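Local coordinates for protein putative mandelate racemase (Zymomonas mobilis, PDB 2OX4) that binds magnesium and probably acts as a dehydratase or related lyase of the mandelate racemase branch of the enolase superfamily, at residues I8-V13 / I24-S29; H14-S19 / Y384-Y389; N69-W74 / G296-K301; T321-A326 / I375-T380. One frame throughout, in Å; residues are numbered along the deposited sequence. Where two conformers were deposited one is given.

Contact 1 (I8-V13 / I24-S29); sequences IEIFHV and ILVKVS
K27 carries its CG anti to the backbone N (chi1 179°) and stays extended to the amine, while E9 sets CG anti to its carbonyl carbon (chi1 -61°); the two chains therefore run side by side in the same direction, and carboxylate oxygen OE1 of E9 rests against CD of K27 at 3.5 Å. The charged ends stop short of a salt bridge. A water that donates to OE1 of E9 accepts a weak bond from NZ of K27, and another water joins OE1 of E9 to O of K27 and OG of S29. The other carboxylate oxygen, OE2 of E9, is held by the hydroxyls of Y389 and Y384. Beneath them the antiparallel strands pair regularly: E9 and K27 form a hydrogen-bonded pair with N of E9 2.8 Å from O of K27, and F11 and L25 form the next, N of F11 giving a nearly straight bond (176°) to O of L25. The F11 ring turns its edge to CB of K27, 4.0 Å from CE1. This is the first beta hairpin of the enolase-type capping domain. Its I8, I10 and V26 side is largely apolar, CG2 of I8 lying 3.8 Å from CG2 of V26, and packs against helices 48-62 and 89-110; on the E9 side the carboxylate is bonded by water and tyrosine hydroxyls, with a lysine near enough probably to favour its negative charge.

Contact 2 (H14-S19 / Y384-Y389); sequences HTRPQS and YQISDY
N of H14 reaches across to O of I386 at 2.8 Å in a nearly straight bond (172°). The imidazole of H14 then lies over the backbone of the other segment: one face covers the peptide between I386 and S387, with N of S387 over the ring centre. At its edge NE2 of H14, in the ring plane, meets OD2 of D388 at 3.1 Å, bent at the hydrogen and coming from above the carboxylate plane, the two planes 72° apart. The other oxygen of D388 is salt-bridged to R22. The segment after strand 5-13 is here tied to the start of strand 387-393, a strand from near the C-terminus that lies beside 5-13 in the capping-domain sheet. An alanine in place of H14 would probably leave OD2 of D388 without this donor and uncover the I386-S387 peptide. Bends at chi2 and chi3 fold R16 back onto the H14 carbonyl, which lies in the guanidinium plane: NE of R16 is 2.9 Å from O of H14, and NH1 adds a weak bond. NH1 of R16 also passes CD1 of I386 at 4.0 Å, and NH2 of R16 is salt-bridged to E354.

Contact 3 (N69-W74 / G296-K301); sequences NTEAIW and GFTEFK
W74 and E299 meet as two nearly parallel flat groups: the carboxylate of E299 lies over one face of the indole, the planes 13° apart, with OE1 of E299 3.3 Å from CZ2 of W74, toward the rim of the ring system. The E299 chain bends at chi2 (77°), which lays its end flat along the six-membered ring, and CB of E299 meets NE1 of W74 at 3.9 Å. An anion on an aromatic face would gain little by itself, but R272 forms a salt bridge with OE2 of E299 and a cation-pi contact with W74, and so probably balances the charge. NE1 of W74 donates to O of G295. T298 runs antiparallel alongside the indole, CB lying 4.1 Å from CD1 of W74, and turns CG2 to OE2 of E71 at 3.5 Å. Its hydroxyl takes a water that also binds OG1 of T70, itself bonded to K106, and, more loosely, OE2 of E71; D99 and W103 bond to the T298 hydroxyl. A leucine in place of W74 would probably leave the E299 carboxylate without its flat partner and O of G295 without this donor. E71 is salt-bridged to K302 and to K301 of the second subunit. The short helical segments cross at right angles (-90°), their axes 10.4 Å apart, an interface between the alpha-helical part of the capping domain and the barrel domain of an enolase-superfamily protein.

Contact 4 (T321-A326 / I375-T380); sequences TGVAEA and IGQDIT
I375 comes first along the second segment, its CD1 set against CG1 of V323 at 3.9 Å, while its carbonyl O faces the methyl of A326, 3.6 Å from CB; H330 bonds to the same oxygen. G376 follows with a positive phi of 83°, a turn that glycine takes readily, and carries the chain past the helix to Q377. There CB of Q377 rests on the methyl of A326 at 3.8 Å. With CG of Q377 anti to the backbone N (chi1 -170°), that carbon comes over the first turn of helix 322-333, 3.4 Å from O of G322, and the bend at chi2 turns the amide back to the same carbonyl. NE2 of Q377 gives a weak bond to O of G322 at 3.3 Å, but its stronger partner is O of H358. The other end of the amide, OE1 of Q377, accepts from N of D378 in the carbonyl plane, on a lone pair, which with the NE2 bonds fixes the turn of the amide. D378 leads its carboxylate to Y35, and I379 then sends CG2 to CG2 of V323 at 4.2 Å. The helix start is closed by T321, whose OG1 takes N of V323 as an N-cap. The arrangement is an irregular loop between strands 366-367 and 387-393, lying across the N-terminal end of helix 322-333 of the enolase-type barrel domain.

Contacts 1 and 2 share the antiparallel sheet of the capping domain: strands 5-13 and 387-393 are neighbours, N of H12 lies 2.9 Å from O of D388, and CE2 of F11 packs 3.5 Å from CD1 of Y389. Contact 4 meets contact 1 from the barrel side, CD1 of L25 lying 3.7 Å from CG2 of I379, so the hairpin sits against the helix start and loop of 321-326 / 375-380. Contact 3 stands apart, its centre about 18 Å from that of contact 1, but CE1 of F297 touches CG2 of I375 in contact 4. All four lie away from the magnesium site formed by E215, E241 and E267.

Contact 1 (I8-V13 / I24-S29)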
loop_
_atom_site.group_PDB
_atom_site.type_symbol
_atom_site.label_atom_id
_atom_site.label_comp_id
_atom_site.label_asym_id
_atom_site.label_seq_id
_atom_site.Cartn_x
_atom_site.Cartn_y
_atom_site.Cartn_z
ATOM N N ILE C 8 26.472 -40.322 -15.554
ATOM C CA ILE C 8 26.660 -38.935 -15.163
ATOM C C ILE C 8 28.035 -38.848 -14.517
ATOM O O ILE C 8 28.344 -39.592 -13.586
ATOM C CB ILE C 8 25.548 -38.472 -14.192
ATOM C CG1 ILE C 8 24.217 -38.334 -14.942
ATOM C CG2 ILE C 8 25.926 -37.126 -13.513
ATOM C CD1 ILE C 8 23.010 -38.239 -14.036
ATOM N N GLU C 9 28.866 -37.943 -15.028
ATOM C CA GLU C 9 30.204 -37.768 -14.494
ATOM C C GLU C 9 30.391 -36.351 -14.012
ATOM O O GLU C 9 30.032 -35.411 -14.709
ATOM C CB GLU C 9 31.245 -38.072 -15.565
ATOM C CG GLU C 9 31.177 -39.493 -16.087
ATOM C CD GLU C 9 32.014 -39.658 -17.352
ATOM O OE1 GLU C 9 31.503 -39.370 -18.453
ATOM O OE2 GLU C 9 33.189 -40.049 -17.237
ATOM N N ILE C 10 30.955 -36.193 -12.818
ATOM C CA ILE C 10 31.072 -34.857 -12.227
ATOM C C ILE C 10 32.537 -34.561 -11.943
ATOM O O ILE C 10 33.216 -35.358 -11.302
ATOM C CB ILE C 10 30.230 -34.726 -10.922
ATOM C CG1 ILE C 10 28.757 -35.014 -11.214
ATOM C CG2 ILE C 10 30.390 -33.334 -10.298
ATOM C CD1 ILE C 10 28.085 -35.778 -10.100
ATOM N N PHE C 11 33.008 -33.413 -12.424
ATOM C CA PHE C 11 34.416 -33.034 -12.316
ATOM C C PHE C 11 34.522 -31.787 -11.455
ATOM O O PHE C 11 34.144 -30.702 -11.889
ATOM C CB PHE C 11 34.984 -32.709 -13.707
ATOM C CG PHE C 11 34.837 -33.822 -14.707
ATOM C CD1 PHE C 11 33.671 -33.958 -15.461
ATOM C CD2 PHE C 11 35.876 -34.720 -14.918
ATOM C CE1 PHE C 11 33.528 -34.983 -16.383
ATOM C CE2 PHE C 11 35.745 -35.749 -15.838
ATOM C CZ PHE C 11 34.576 -35.883 -16.580
ATOM N N HIS C 12 35.027 -31.939 -10.236
ATOM C CA HIS C 12 35.324 -30.780 -9.412
ATOM C C HIS C 12 36.821 -30.465 -9.621
ATOM O O HIS C 12 37.704 -31.106 -9.029
ATOM C CB HIS C 12 34.969 -31.045 -7.939
ATOM C CG HIS C 12 35.110 -29.843 -7.052
ATOM N ND1 HIS C 12 35.082 -29.926 -5.674
ATOM C CD2 HIS C 12 35.280 -28.529 -7.346
ATOM C CE1 HIS C 12 35.232 -28.718 -5.158
ATOM N NE2 HIS C 12 35.354 -27.852 -6.149
ATOM N N VAL C 13 37.079 -29.518 -10.517
ATOM C CA VAL C 13 38.429 -29.283 -11.059
ATOM C C VAL C 13 39.341 -28.818 -9.929
ATOM O O VAL C 13 38.929 -28.010 -9.085
ATOM C CB VAL C 13 38.416 -28.234 -12.206
ATOM C CG1 VAL C 13 39.850 -27.952 -12.707
ATOM C CG2 VAL C 13 37.557 -28.723 -13.360
ATOM N N ILE C 24 33.192 -26.540 -11.578
ATOM C CA ILE C 24 32.446 -27.778 -11.389
ATOM C C ILE C 24 31.694 -28.067 -12.685
ATOM O O ILE C 24 30.819 -27.290 -13.103
ATOM C CB ILE C 24 31.441 -27.716 -10.197
ATOM C CG1 ILE C 24 32.078 -27.099 -8.943
ATOM C CG2 ILE C 24 30.923 -29.130 -9.887
ATOM C CD1 ILE C 24 31.753 -25.612 -8.744
ATOM N N LEU C 25 32.058 -29.180 -13.318
ATOM C CA LEU C 25 31.477 -29.562 -14.601
ATOM C C LEU C 25 30.776 -30.906 -14.493
ATOM O O LEU C 25 31.156 -31.746 -13.675
ATOM C CB LEU C 25 32.563 -29.614 -15.681
ATOM C CG LEU C 25 33.170 -28.247 -16.003
ATOM C CD1 LEU C 25 34.540 -28.362 -16.639
ATOM C CD2 LEU C 25 32.236 -27.460 -16.892
ATOM N N VAL C 26 29.744 -31.088 -15.315
ATOM C CA VAL C 26 28.967 -32.321 -15.371
ATOM C C VAL C 26 28.865 -32.793 -16.804
ATOM O O VAL C 26 28.576 -32.002 -17.713
ATOM C CB VAL C 26 27.543 -32.187 -14.710
ATOM C CG1 VAL C 26 26.612 -31.275 -15.525
ATOM C CG2 VAL C 26 26.907 -33.568 -14.523
ATOM N N LYS C 27 29.122 -34.085 -16.997
ATOM C CA LYS C 27 28.956 -34.727 -18.294
ATOM C C LYS C 27 27.884 -35.811 -18.207
ATOM O O LYS C 27 27.988 -36.765 -17.414
ATOM C CB LYS C 27 30.303 -35.298 -18.795
ATOM C CG LYS C 27 30.214 -36.027 -20.153
ATOM C CD LYS C 27 31.589 -36.569 -20.602
ATOM C CE LYS C 27 31.473 -37.421 -21.847
ATOM N NZ LYS C 27 32.833 -37.800 -22.347
ATOM N N VAL C 28 26.839 -35.629 -19.004
ATOM C CA VAL C 28 25.668 -36.520 -18.995
ATOM C C VAL C 28 25.643 -37.338 -20.276
ATOM O O VAL C 28 25.481 -36.776 -21.361
ATOM C CB VAL C 28 24.367 -35.688 -18.904
ATOM C CG1 VAL C 28 23.116 -36.592 -18.935
ATOM C CG2 VAL C 28 24.385 -34.814 -17.655
ATOM N N SER C 29 25.807 -38.654 -20.149
ATOM C CA SER C 29 25.848 -39.554 -21.318
ATOM C C SER C 29 24.538 -40.306 -21.496
ATOM O O SER C 29 23.843 -40.596 -20.517
ATOM C CB SER C 29 26.993 -40.553 -21.168
ATOM O OG SER C 29 28.225 -39.870 -21.111
HETATM O O HOH W 1 28.870 -39.263 -18.588
HETATM O O HOH W 2 32.570 -40.583 -20.514
#

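Contact 2 (H14-S19 / Y384-Y389)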
loop_
_atom_site.group_PDB
_atom_site.type_symbol
_atom_site.label_atom_id
_atom_site.label_comp_id
_atom_site.label_asym_id
_atom_site.label_seq_id
_atom_site.Cartn_x
_atom_site.Cartn_y
_atom_site.Cartn_z
ATOM N N HIS C 14 40.562 -29.361 -9.887
ATOM C CA HIS C 14 41.543 -28.980 -8.872
ATOM C C HIS C 14 41.903 -27.498 -8.947
ATOM O O HIS C 14 41.766 -26.873 -10.004
ATOM C CB HIS C 14 42.804 -29.841 -9.006
ATOM C CG HIS C 14 42.582 -31.292 -8.703
ATOM N ND1 HIS C 14 43.423 -32.284 -9.163
ATOM C CD2 HIS C 14 41.618 -31.917 -7.985
ATOM C CE1 HIS C 14 42.985 -33.458 -8.742
ATOM N NE2 HIS C 14 41.893 -33.264 -8.023
ATOM N N THR C 15 42.360 -26.945 -7.824
ATOM C CA THR C 15 42.630 -25.505 -7.707
ATOM C C THR C 15 43.345 -24.945 -8.932
ATOM O O THR C 15 44.404 -25.437 -9.322
ATOM C CB THR C 15 43.446 -25.197 -6.444
ATOM O OG1 THR C 15 42.779 -25.763 -5.317
ATOM C CG2 THR C 15 43.598 -23.688 -6.238
ATOM N N ARG C 16 42.737 -23.946 -9.559
ATOM C CA ARG C 16 43.391 -23.199 -10.628
ATOM C C ARG C 16 44.416 -22.250 -9.994
ATOM O O ARG C 16 44.062 -21.448 -9.138
ATOM C CB ARG C 16 42.351 -22.441 -11.473
ATOM C CG ARG C 16 41.147 -23.291 -11.988
ATOM C CD ARG C 16 41.523 -24.304 -13.067
ATOM N NE ARG C 16 42.281 -25.424 -12.518
ATOM C CZ ARG C 16 43.139 -26.165 -13.211
ATOM N NH1 ARG C 16 43.783 -27.160 -12.614
ATOM N NH2 ARG C 16 43.351 -25.914 -14.496
ATOM N N PRO C 17 45.704 -22.380 -10.370
ATOM C CA PRO C 17 46.823 -21.722 -9.661
ATOM C C PRO C 17 46.701 -20.205 -9.463
ATOM O O PRO C 17 46.801 -19.728 -8.327
ATOM C CB PRO C 17 48.043 -22.039 -10.540
ATOM C CG PRO C 17 47.653 -23.213 -11.353
ATOM C CD PRO C 17 46.166 -23.206 -11.504
ATOM N N GLN C 18 46.502 -19.457 -10.548
ATOM C CA GLN C 18 46.482 -17.994 -10.478
ATOM C C GLN C 18 45.232 -17.452 -9.779
ATOM O O GLN C 18 45.312 -16.524 -8.967
ATOM C CB GLN C 18 46.556 -17.397 -11.878
ATOM C CG GLN C 18 47.917 -17.472 -12.519
ATOM C CD GLN C 18 48.069 -16.420 -13.590
ATOM O OE1 GLN C 18 48.348 -15.261 -13.295
ATOM N NE2 GLN C 18 47.854 -16.814 -14.842
ATOM N N SER C 19 44.082 -18.035 -10.105
ATOM C CA SER C 19 42.791 -17.515 -9.650
ATOM C C SER C 19 42.358 -18.132 -8.322
ATOM O O SER C 19 41.565 -17.542 -7.589
ATOM C CB SER C 19 41.712 -17.717 -10.723
ATOM O OG SER C 19 41.456 -19.099 -10.945
ATOM N N TYR C 384 39.940 -35.556 -16.450
ATOM C CA TYR C 384 39.920 -36.772 -15.641
ATOM C C TYR C 384 41.099 -36.841 -14.669
ATOM O O TYR C 384 40.998 -37.430 -13.599
ATOM C CB TYR C 384 39.893 -38.013 -16.547
ATOM C CG TYR C 384 38.590 -38.171 -17.300
ATOM C CD1 TYR C 384 38.370 -37.513 -18.521
ATOM C CD2 TYR C 384 37.562 -38.961 -16.783
ATOM C CE1 TYR C 384 37.158 -37.651 -19.205
ATOM C CE2 TYR C 384 36.354 -39.105 -17.459
ATOM C CZ TYR C 384 36.157 -38.449 -18.664
ATOM O OH TYR C 384 34.954 -38.595 -19.316
ATOM N N GLN C 385 42.209 -36.216 -15.041
ATOM C CA GLN C 385 43.425 -36.265 -14.235
ATOM C C GLN C 385 43.592 -35.054 -13.309
ATOM O O GLN C 385 44.405 -35.076 -12.386
ATOM C CB GLN C 385 44.650 -36.408 -15.145
ATOM C CG GLN C 385 44.974 -37.850 -15.536
ATOM C CD GLN C 385 45.184 -38.764 -14.334
ATOM O OE1 GLN C 385 44.322 -39.577 -13.999
ATOM N NE2 GLN C 385 46.334 -38.628 -13.680
ATOM N N ILE C 386 42.832 -33.992 -13.556
ATOM C CA ILE C 386 42.993 -32.744 -12.800
ATOM C C ILE C 386 41.702 -32.347 -12.051
ATOM O O ILE C 386 41.474 -31.167 -11.761
ATOM C CB ILE C 386 43.513 -31.572 -13.677
ATOM C CG1 ILE C 386 42.530 -31.253 -14.819
ATOM C CG2 ILE C 386 44.917 -31.877 -14.230
ATOM C CD1 ILE C 386 42.707 -29.855 -15.360
ATOM N N SER C 387 40.887 -33.349 -11.735
ATOM C CA SER C 387 39.614 -33.131 -11.041
ATOM C C SER C 387 39.408 -34.184 -9.952
ATOM O O SER C 387 39.887 -35.322 -10.064
ATOM C CB SER C 387 38.436 -33.204 -12.030
ATOM O OG SER C 387 38.615 -32.335 -13.138
ATOM N N ASP C 388 38.683 -33.798 -8.906
ATOM C CA ASP C 388 37.934 -34.749 -8.088
ATOM C C ASP C 388 36.774 -35.267 -8.926
ATOM O O ASP C 388 35.893 -34.503 -9.308
ATOM C CB ASP C 388 37.396 -34.071 -6.815
ATOM C CG ASP C 388 38.506 -33.631 -5.868
ATOM O OD1 ASP C 388 38.237 -32.806 -4.969
ATOM O OD2 ASP C 388 39.648 -34.109 -6.022
ATOM N N TYR C 389 36.782 -36.567 -9.191
ATOM C CA TYR C 389 35.922 -37.193 -10.204
ATOM C C TYR C 389 34.926 -38.138 -9.541
ATOM O O TYR C 389 35.311 -38.979 -8.735
ATOM C CB TYR C 389 36.784 -37.971 -11.210
ATOM C CG TYR C 389 36.017 -38.807 -12.219
ATOM C CD1 TYR C 389 35.432 -38.219 -13.343
ATOM C CD2 TYR C 389 35.895 -40.189 -12.063
ATOM C CE1 TYR C 389 34.739 -38.986 -14.273
ATOM C CE2 TYR C 389 35.207 -40.958 -12.987
ATOM C CZ TYR C 389 34.639 -40.353 -14.095
ATOM O OH TYR C 389 33.958 -41.118 -15.017
#

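Contact 3 (N69-W74 / G296-K301)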
loop_
_atom_site.group_PDB
_atom_site.type_symbol
_atom_site.label_atom_id
_atom_site.label_comp_id
_atom_site.label_asym_id
_atom_site.label_seq_id
_atom_site.Cartn_x
_atom_site.Cartn_y
_atom_site.Cartn_z
ATOM N N ASN C 69 12.936 -34.204 -21.854
ATOM C CA ASN C 69 11.885 -33.793 -20.905
ATOM C C ASN C 69 12.406 -32.770 -19.908
ATOM O O ASN C 69 12.341 -32.974 -18.699
ATOM C CB ASN C 69 11.301 -35.016 -20.188
ATOM C CG ASN C 69 10.451 -35.864 -21.111
ATOM O OD1 ASN C 69 9.913 -35.363 -22.099
ATOM N ND2 ASN C 69 10.332 -37.152 -20.805
ATOM N N THR C 70 12.944 -31.668 -20.420
ATOM C CA THR C 70 13.576 -30.678 -19.553
ATOM C C THR C 70 12.583 -30.027 -18.584
ATOM O O THR C 70 12.939 -29.781 -17.448
ATOM C CB THR C 70 14.316 -29.588 -20.328
ATOM O OG1 THR C 70 13.547 -29.207 -21.475
ATOM C CG2 THR C 70 15.713 -30.063 -20.742
ATOM N N GLU C 71 11.349 -29.784 -19.017
ATOM C CA GLU C 71 10.343 -29.176 -18.122
ATOM C C GLU C 71 9.998 -30.085 -16.945
ATOM O O GLU C 71 10.013 -29.654 -15.779
ATOM C CB GLU C 71 9.071 -28.774 -18.892
ATOM C CG GLU C 71 9.243 -27.571 -19.815
ATOM C CD GLU C 71 9.470 -26.239 -19.073
ATOM O OE1 GLU C 71 9.015 -26.081 -17.916
ATOM O OE2 GLU C 71 10.088 -25.342 -19.666
ATOM N N ALA C 72 9.729 -31.353 -17.246
ATOM C CA ALA C 72 9.362 -32.328 -16.214
ATOM C C ALA C 72 10.520 -32.592 -15.264
ATOM O O ALA C 72 10.318 -32.739 -14.059
ATOM C CB ALA C 72 8.895 -33.645 -16.847
ATOM N N ILE C 73 11.733 -32.678 -15.803
ATOM C CA ILE C 73 12.877 -32.939 -14.947
ATOM C C ILE C 73 13.136 -31.732 -14.020
ATOM O O ILE C 73 13.402 -31.917 -12.839
ATOM C CB ILE C 73 14.147 -33.312 -15.750
ATOM C CG1 ILE C 73 13.959 -34.668 -16.470
ATOM C CG2 ILE C 73 15.367 -33.366 -14.811
ATOM C CD1 ILE C 73 14.979 -34.906 -17.600
ATOM N N TRP C 74 13.042 -30.518 -14.557
ATOM C CA TRP C 74 13.259 -29.306 -13.760
ATOM C C TRP C 74 12.251 -29.308 -12.621
ATOM O O TRP C 74 12.613 -29.080 -11.478
ATOM C CB TRP C 74 13.065 -28.046 -14.618
ATOM C CG TRP C 74 13.802 -26.809 -14.109
ATOM C CD1 TRP C 74 14.977 -26.281 -14.603
ATOM C CD2 TRP C 74 13.394 -25.942 -13.040
ATOM N NE1 TRP C 74 15.324 -25.142 -13.901
ATOM C CE2 TRP C 74 14.365 -24.910 -12.940
ATOM C CE3 TRP C 74 12.296 -25.930 -12.164
ATOM C CZ2 TRP C 74 14.281 -23.888 -11.979
ATOM C CZ3 TRP C 74 12.205 -24.906 -11.208
ATOM C CH2 TRP C 74 13.194 -23.903 -11.123
ATOM N N GLY C 296 19.552 -22.906 -15.203
ATOM C CA GLY C 296 19.856 -23.455 -16.537
ATOM C C GLY C 296 19.207 -22.648 -17.643
ATOM O O GLY C 296 18.591 -21.600 -17.380
ATOM N N PHE C 297 19.335 -23.122 -18.884
ATOM C CA PHE C 297 18.637 -22.496 -20.027
ATOM C C PHE C 297 17.129 -22.345 -19.781
ATOM O O PHE C 297 16.538 -21.327 -20.127
ATOM C CB PHE C 297 18.800 -23.338 -21.292
ATOM C CG PHE C 297 20.176 -23.279 -21.907
ATOM C CD1 PHE C 297 20.957 -24.432 -21.985
ATOM C CD2 PHE C 297 20.657 -22.100 -22.462
ATOM C CE1 PHE C 297 22.210 -24.408 -22.584
ATOM C CE2 PHE C 297 21.922 -22.064 -23.056
ATOM C CZ PHE C 297 22.692 -23.219 -23.114
ATOM N N THR C 298 16.529 -23.383 -19.207
ATOM C CA THR C 298 15.073 -23.443 -19.015
ATOM C C THR C 298 14.603 -22.258 -18.167
ATOM O O THR C 298 13.653 -21.534 -18.526
ATOM C CB THR C 298 14.677 -24.792 -18.373
ATOM O OG1 THR C 298 15.001 -25.850 -19.282
ATOM C CG2 THR C 298 13.171 -24.849 -18.059
ATOM N N GLU C 299 15.299 -22.035 -17.061
ATOM C CA GLU C 299 14.893 -20.994 -16.119
ATOM C C GLU C 299 15.401 -19.614 -16.519
ATOM O O GLU C 299 14.704 -18.618 -16.322
ATOM C CB GLU C 299 15.334 -21.353 -14.696
ATOM C CG GLU C 299 14.654 -20.516 -13.598
ATOM C CD GLU C 299 13.227 -20.941 -13.301
ATOM O OE1 GLU C 299 12.678 -21.820 -13.995
ATOM O OE2 GLU C 299 12.643 -20.391 -12.339
ATOM N N PHE C 300 16.611 -19.541 -17.071
ATOM C CA PHE C 300 17.137 -18.270 -17.611
ATOM C C PHE C 300 16.112 -17.635 -18.547
ATOM O O PHE C 300 15.827 -16.441 -18.454
ATOM C CB PHE C 300 18.417 -18.513 -18.403
ATOM C CG PHE C 300 19.063 -17.260 -18.945
ATOM C CD1 PHE C 300 20.130 -16.669 -18.262
ATOM C CD2 PHE C 300 18.656 -16.701 -20.162
ATOM C CE1 PHE C 300 20.766 -15.535 -18.769
ATOM C CE2 PHE C 300 19.272 -15.539 -20.660
ATOM C CZ PHE C 300 20.327 -14.967 -19.967
ATOM N N LYS C 301 15.563 -18.443 -19.448
ATOM C CA LYS C 301 14.576 -17.965 -20.407
ATOM C C LYS C 301 13.344 -17.410 -19.701
ATOM O O LYS C 301 12.861 -16.327 -20.031
ATOM C CB LYS C 301 14.171 -19.087 -21.365
ATOM C CG LYS C 301 13.564 -18.600 -22.671
ATOM C CD LYS C 301 13.735 -19.628 -23.778
ATOM C CE LYS C 301 12.483 -19.735 -24.632
ATOM N NZ LYS C 301 12.132 -18.436 -25.269
HETATM O O HOH W 3 12.775 -26.766 -20.691
#

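Contact 4 (T321-A326 / I375-T380)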
loop_
_atom_site.group_PDB
_atom_site.type_symbol
_atom_site.label_atom_id
_atom_site.label_comp_id
_atom_site.label_asym_id
_atom_site.label_seq_id
_atom_site.Cartn_x
_atom_site.Cartn_y
_atom_site.Cartn_z
ATOM N N THR C 321 34.247 -21.646 -16.783
ATOM C CA THR C 321 34.951 -22.230 -17.925
ATOM C C THR C 321 34.283 -21.894 -19.245
ATOM O O THR C 321 33.245 -21.199 -19.291
ATOM C CB THR C 321 35.052 -23.775 -17.841
ATOM O OG1 THR C 321 33.820 -24.369 -18.278
ATOM C CG2 THR C 321 35.410 -24.260 -16.443
ATOM N N GLY C 322 34.877 -22.417 -20.317
ATOM C CA GLY C 322 34.330 -22.293 -21.668
ATOM C C GLY C 322 32.994 -22.990 -21.882
ATOM O O GLY C 322 32.284 -22.669 -22.836
ATOM N N VAL C 323 32.652 -23.946 -21.014
ATOM C CA VAL C 323 31.306 -24.532 -21.014
ATOM C C VAL C 323 30.278 -23.459 -20.651
ATOM O O VAL C 323 29.366 -23.206 -21.429
ATOM C CB VAL C 323 31.194 -25.773 -20.079
ATOM C CG1 VAL C 323 29.738 -26.277 -19.999
ATOM C CG2 VAL C 323 32.105 -26.914 -20.599
ATOM N N ALA C 324 30.453 -22.829 -19.487
ATOM C CA ALA C 324 29.621 -21.688 -19.087
ATOM C C ALA C 324 29.575 -20.594 -20.149
ATOM O O ALA C 324 28.502 -20.067 -20.469
ATOM C CB ALA C 324 30.104 -21.117 -17.755
ATOM N N GLU C 325 30.728 -20.233 -20.705
ATOM C CA GLU C 325 30.724 -19.114 -21.650
ATOM C C GLU C 325 29.989 -19.426 -22.953
ATOM O O GLU C 325 29.146 -18.623 -23.397
ATOM C CB GLU C 325 32.110 -18.509 -21.903
ATOM C CG GLU C 325 31.987 -17.155 -22.662
ATOM C CD GLU C 325 33.034 -16.101 -22.285
ATOM O OE1 GLU C 325 34.219 -16.467 -22.131
ATOM O OE2 GLU C 325 32.673 -14.896 -22.180
ATOM N N ALA C 326 30.278 -20.588 -23.544
ATOM C CA ALA C 326 29.588 -21.017 -24.755
ATOM C C ALA C 326 28.075 -21.076 -24.528
ATOM O O ALA C 326 27.303 -20.593 -25.355
ATOM C CB ALA C 326 30.104 -22.379 -25.228
ATOM N N ILE C 375 25.760 -26.929 -27.374
ATOM C CA ILE C 375 26.285 -25.626 -26.927
ATOM C C ILE C 375 27.569 -25.252 -27.682
ATOM O O ILE C 375 27.996 -24.102 -27.654
ATOM C CB ILE C 375 26.518 -25.555 -25.381
ATOM C CG1 ILE C 375 27.629 -26.524 -24.956
ATOM C CG2 ILE C 375 25.197 -25.793 -24.609
ATOM C CD1 ILE C 375 28.010 -26.421 -23.463
ATOM N N GLY C 376 28.167 -26.230 -28.370
ATOM C CA GLY C 376 29.374 -25.981 -29.165
ATOM C C GLY C 376 30.657 -26.004 -28.355
ATOM O O GLY C 376 31.622 -25.320 -28.684
ATOM N N GLN C 377 30.668 -26.807 -27.295
ATOM C CA GLN C 377 31.803 -26.862 -26.392
ATOM C C GLN C 377 31.961 -28.280 -25.886
ATOM O O GLN C 377 30.981 -29.032 -25.836
ATOM C CB GLN C 377 31.619 -25.881 -25.235
ATOM C CG GLN C 377 32.856 -25.666 -24.335
ATOM C CD GLN C 377 34.078 -25.233 -25.125
ATOM O OE1 GLN C 377 34.757 -26.059 -25.734
ATOM N NE2 GLN C 377 34.355 -23.933 -25.126
ATOM N N ASP C 378 33.189 -28.647 -25.515
ATOM C CA ASP C 378 33.441 -29.913 -24.839
ATOM C C ASP C 378 34.588 -29.719 -23.845
ATOM O O ASP C 378 35.371 -28.773 -23.952
ATOM C CB ASP C 378 33.807 -30.982 -25.878
ATOM C CG ASP C 378 33.471 -32.408 -25.427
ATOM O OD1 ASP C 378 33.214 -32.666 -24.223
ATOM O OD2 ASP C 378 33.479 -33.287 -26.308
ATOM N N ILE C 379 34.676 -30.605 -22.869
ATOM C CA ILE C 379 35.829 -30.627 -21.981
ATOM C C ILE C 379 36.958 -31.422 -22.643
ATOM O O ILE C 379 36.722 -32.215 -23.557
ATOM C CB ILE C 379 35.483 -31.232 -20.616
ATOM C CG1 ILE C 379 34.782 -32.595 -20.791
ATOM C CG2 ILE C 379 34.613 -30.239 -19.828
ATOM C CD1 ILE C 379 34.730 -33.446 -19.537
ATOM N N THR C 380 38.177 -31.180 -22.178
ATOM C CA THR C 380 39.352 -31.916 -22.625
ATOM C C THR C 380 39.526 -33.214 -21.829
ATOM O O THR C 380 38.999 -33.349 -20.712
ATOM C CB THR C 380 40.608 -31.042 -22.480
ATOM O OG1 THR C 380 40.753 -30.626 -21.114
ATOM C CG2 THR C 380 40.491 -29.799 -23.368
#